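Local coordinates for protein beta-lactamase (PDB 6M5H) that probably hydrolyses the beta-lactam ring of antibiotics to give substituted beta-amino acids, as a class C serine beta-lactamase conferring antibiotic resistance, at residues 116-121 / 275-280. The protein carries 1 engineered substitution. Numbering follows the deposited sequence.
Sequences VGTHTS and QDLMWE
Met278 and His119 carry the tightly packed half of this contact, an example of how a helix-to-loop segment and a hairpin turn can lock together. The bent Met278 side chain crosses the imidazole at about a right angle; its SD lies 3.4 Å from His119 NE2, approaching obliquely, and its CE is pressed to 3.2 Å from Val116 O. Beside it the backbone N of Met278 donates to Gly117 O (3.1 Å), tying the turn to the backbone at Gly117, while Leu277 CD1 packs against Gly117 CA. Gln275 has CG anti to the backbone N (chi1 175°) and bends at chi2, which lays CG 3.3 Å from Thr118 O and puts OE1 at the edge of the His119 ring near CD2. The amide stands almost perpendicular to that ring, its rotation fixed by NE2 donating to Asp276 O (2.9 Å) and by Arg154 NE at OE1. The side toward Glu280 is looser: no direct polar bond joins His119 to the turn, and a single water bridges His119 NE2 (2.8 Å), Met278 O and Glu280 OE2, the last also salt-bridged to Arg154. Met278 also touches Lys74, and His119 meets the engineered Phe156, which places this junction of helical domain and antiparallel sheet beside the probable SxxK site (Ser71, Lys74) of the serine beta-lactamase fold.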
ATOM      1  N   VAL A 116      -2.772   8.091 -13.449  1.00  7.90           N
ATOM      2  CA  VAL A 116      -1.891   8.234 -12.285  1.00  8.56           C
ATOM      3  C   VAL A 116      -2.287   7.277 -11.167  1.00  8.07           C
ATOM      4  O   VAL A 116      -1.438   6.870 -10.372  1.00  9.10           O
ATOM      5  CB  VAL A 116      -1.664   9.681 -11.787  1.00  7.75           C
ATOM      6  CG1 VAL A 116      -0.956  10.499 -12.828  1.00  8.89           C
ATOM      7  CG2 VAL A 116      -2.967  10.371 -11.366  1.00  9.52           C
ATOM      8  N   GLY A 117      -3.564   6.864 -11.112  1.00  7.36           N
ATOM      9  CA  GLY A 117      -4.010   5.870 -10.129  1.00  7.71           C
ATOM     10  C   GLY A 117      -3.680   4.431 -10.460  1.00  8.04           C
ATOM     11  O   GLY A 117      -3.906   3.556  -9.619  1.00  8.47           O
ATOM     12  N   THR A 118      -3.152   4.163 -11.659  1.00  8.39           N
ATOM     13  CA  THR A 118      -2.891   2.818 -12.152  1.00  8.81           C
ATOM     14  C   THR A 118      -1.468   2.670 -12.668  1.00  6.98           C
ATOM     15  O   THR A 118      -1.148   1.661 -13.307  1.00  8.62           O
ATOM     16  CB  THR A 118      -3.879   2.413 -13.247  1.00  8.30           C
ATOM     17  OG1 THR A 118      -3.798   3.370 -14.312  1.00  8.19           O
ATOM     18  CG2 THR A 118      -5.306   2.324 -12.729  1.00  9.13           C
ATOM     19  N   HIS A 119      -0.623   3.667 -12.457  1.00  7.75           N
ATOM     20  CA  HIS A 119       0.766   3.629 -12.898  1.00  8.10           C
ATOM     21  C   HIS A 119       0.882   3.600 -14.413  1.00  8.29           C
ATOM     22  O   HIS A 119       1.855   3.053 -14.946  1.00  9.53           O
ATOM     23  CB  HIS A 119       1.563   2.492 -12.282  1.00  9.12           C
ATOM     24  CG  HIS A 119       1.482   2.478 -10.814  1.00  7.91           C
ATOM     25  ND1 HIS A 119       1.925   3.505 -10.004  1.00  8.42           N
ATOM     26  CD2 HIS A 119       0.976   1.527 -10.005  1.00  8.74           C
ATOM     27  CE1 HIS A 119       1.695   3.169  -8.746  1.00  8.47           C
ATOM     28  NE2 HIS A 119       1.104   1.984  -8.721  1.00  8.39           N
ATOM     29  N   THR A 120      -0.078   4.199 -15.118  1.00  7.89           N
ATOM     30  CA  THR A 120      -0.050   4.192 -16.578  1.00  8.74           C
ATOM     31  C   THR A 120       0.134   5.586 -17.153  1.00  9.14           C
ATOM     32  O   THR A 120      -0.039   5.766 -18.367  1.00  9.99           O
ATOM     33  CB  THR A 120      -1.290   3.497 -17.158  1.00  8.12           C
ATOM     34  OG1 THR A 120      -2.478   4.112 -16.681  1.00  8.58           O
ATOM     35  CG2 THR A 120      -1.295   2.017 -16.869  1.00  9.22           C
ATOM     36  N   SER A 121       0.527   6.578 -16.345  1.00  7.99           N
ATOM     37  CA  SER A 121       0.847   7.873 -16.943  1.00  9.13           C
ATOM     38  C   SER A 121       2.188   7.868 -17.671  1.00  8.97           C
ATOM     39  O   SER A 121       2.392   8.678 -18.581  1.00 10.29           O
ATOM     40  CB  SER A 121       0.868   8.990 -15.903  1.00  8.80           C
ATOM     41  OG  SER A 121       2.009   8.924 -15.047  1.00  9.08           O
ATOM     42  N   GLN A 275      -3.984  -4.522 -12.643  1.00  8.65           N
ATOM     43  CA  GLN A 275      -3.732  -3.306 -11.884  1.00  8.47           C
ATOM     44  C   GLN A 275      -5.071  -2.666 -11.546  1.00  8.24           C
ATOM     45  O   GLN A 275      -5.849  -2.315 -12.451  1.00  8.77           O
ATOM     46  CB  GLN A 275      -2.858  -2.362 -12.708  1.00  9.06           C
ATOM     47  CG  GLN A 275      -2.652  -1.011 -12.048  1.00  8.48           C
ATOM     48  CD  GLN A 275      -1.787  -1.130 -10.822  1.00  7.94           C
ATOM     49  OE1 GLN A 275      -0.642  -1.565 -10.884  1.00  8.70           O
ATOM     50  NE2 GLN A 275      -2.356  -0.790  -9.666  1.00  8.90           N
ATOM     51  N   ASP A 276      -5.355  -2.563 -10.241  1.00  7.67           N
ATOM     52  CA  ASP A 276      -6.546  -1.897  -9.753  1.00  7.48           C
ATOM     53  C   ASP A 276      -6.163  -0.454  -9.422  1.00  9.13           C
ATOM     54  O   ASP A 276      -5.167   0.056  -9.937  1.00  8.19           O
ATOM     55  CB  ASP A 276      -7.118  -2.620  -8.531  1.00  8.30           C
ATOM     56  CG  ASP A 276      -7.358  -4.102  -8.730  1.00  7.83           C
ATOM     57  OD1 ASP A 276      -7.420  -4.654  -9.841  1.00  8.62           O
ATOM     58  OD2 ASP A 276      -7.512  -4.738  -7.633  1.00  8.52           O
ATOM     59  N   LEU A 277      -6.921   0.208  -8.548  1.00  8.36           N
ATOM     60  CA  LEU A 277      -6.552   1.563  -8.125  1.00  8.15           C
ATOM     61  C   LEU A 277      -5.537   1.362  -7.009  1.00  7.75           C
ATOM     62  O   LEU A 277      -5.888   1.114  -5.840  1.00  8.01           O
ATOM     63  CB  LEU A 277      -7.753   2.383  -7.686  1.00  8.38           C
ATOM     64  CG  LEU A 277      -7.569   3.890  -7.885  1.00  8.70           C
ATOM     65  CD1 LEU A 277      -7.511   4.265  -9.375  1.00  9.86           C
ATOM     66  CD2 LEU A 277      -8.680   4.650  -7.200  1.00  9.53           C
ATOM     67  N   MET A 278      -4.258   1.409  -7.389  1.00  8.09           N
ATOM     68  CA  MET A 278      -3.099   1.107  -6.539  1.00  8.86           C
ATOM     69  C   MET A 278      -2.995  -0.345  -6.096  1.00  8.53           C
ATOM     70  O   MET A 278      -1.916  -0.941  -6.205  1.00  9.29           O
ATOM     71  CB  MET A 278      -2.939   2.096  -5.384  1.00  8.02           C
ATOM     72  CG  MET A 278      -2.615   3.486  -5.882  1.00  8.35           C
ATOM     73  SD  MET A 278      -0.958   3.609  -6.596  1.00  8.15           S
ATOM     74  CE  MET A 278      -1.164   4.919  -7.801  1.00  9.54           C
ATOM     75  N   TRP A 279      -4.065  -0.954  -5.595  1.00  8.15           N
ATOM     76  CA  TRP A 279      -4.004  -2.396  -5.350  1.00  7.95           C
ATOM     77  C   TRP A 279      -3.675  -3.131  -6.653  1.00  7.89           C
ATOM     78  O   TRP A 279      -3.972  -2.672  -7.758  1.00  8.58           O
ATOM     79  CB  TRP A 279      -5.329  -2.925  -4.808  1.00  8.67           C
ATOM     80  CG  TRP A 279      -5.591  -2.477  -3.412  1.00  7.16           C
ATOM     81  CD1 TRP A 279      -6.517  -1.551  -3.011  1.00  8.61           C
ATOM     82  CD2 TRP A 279      -4.919  -2.923  -2.235  1.00  7.48           C
ATOM     83  NE1 TRP A 279      -6.506  -1.438  -1.637  1.00  8.54           N
ATOM     84  CE2 TRP A 279      -5.525  -2.256  -1.145  1.00  8.06           C
ATOM     85  CE3 TRP A 279      -3.884  -3.827  -1.980  1.00  8.43           C
ATOM     86  CZ2 TRP A 279      -5.125  -2.449   0.160  1.00  9.59           C
ATOM     87  CZ3 TRP A 279      -3.496  -4.019  -0.658  1.00  9.39           C
ATOM     88  CH2 TRP A 279      -4.108  -3.329   0.376  1.00  9.07           C
ATOM     89  N   GLU A 280      -3.053  -4.293  -6.504  1.00  8.23           N
ATOM     90  CA  GLU A 280      -2.693  -5.183  -7.604  1.00  8.48           C
ATOM     91  C   GLU A 280      -3.283  -6.536  -7.282  1.00  8.01           C
ATOM     92  O   GLU A 280      -3.311  -6.933  -6.119  1.00  8.55           O
ATOM     93  CB  GLU A 280      -1.178  -5.313  -7.714  1.00  9.20           C
ATOM     94  CG  GLU A 280      -0.524  -3.944  -7.955  1.00  9.56           C
ATOM     95  CD  GLU A 280       0.960  -3.929  -7.670  1.00  9.30           C
ATOM     96  OE1 GLU A 280       1.575  -4.987  -7.402  1.00 10.83           O
ATOM     97  OE2 GLU A 280       1.547  -2.830  -7.702  1.00 10.59           O
TER
HETATM   98  O   HOH W   1       0.498  -0.286  -7.179  1.00 11.30           O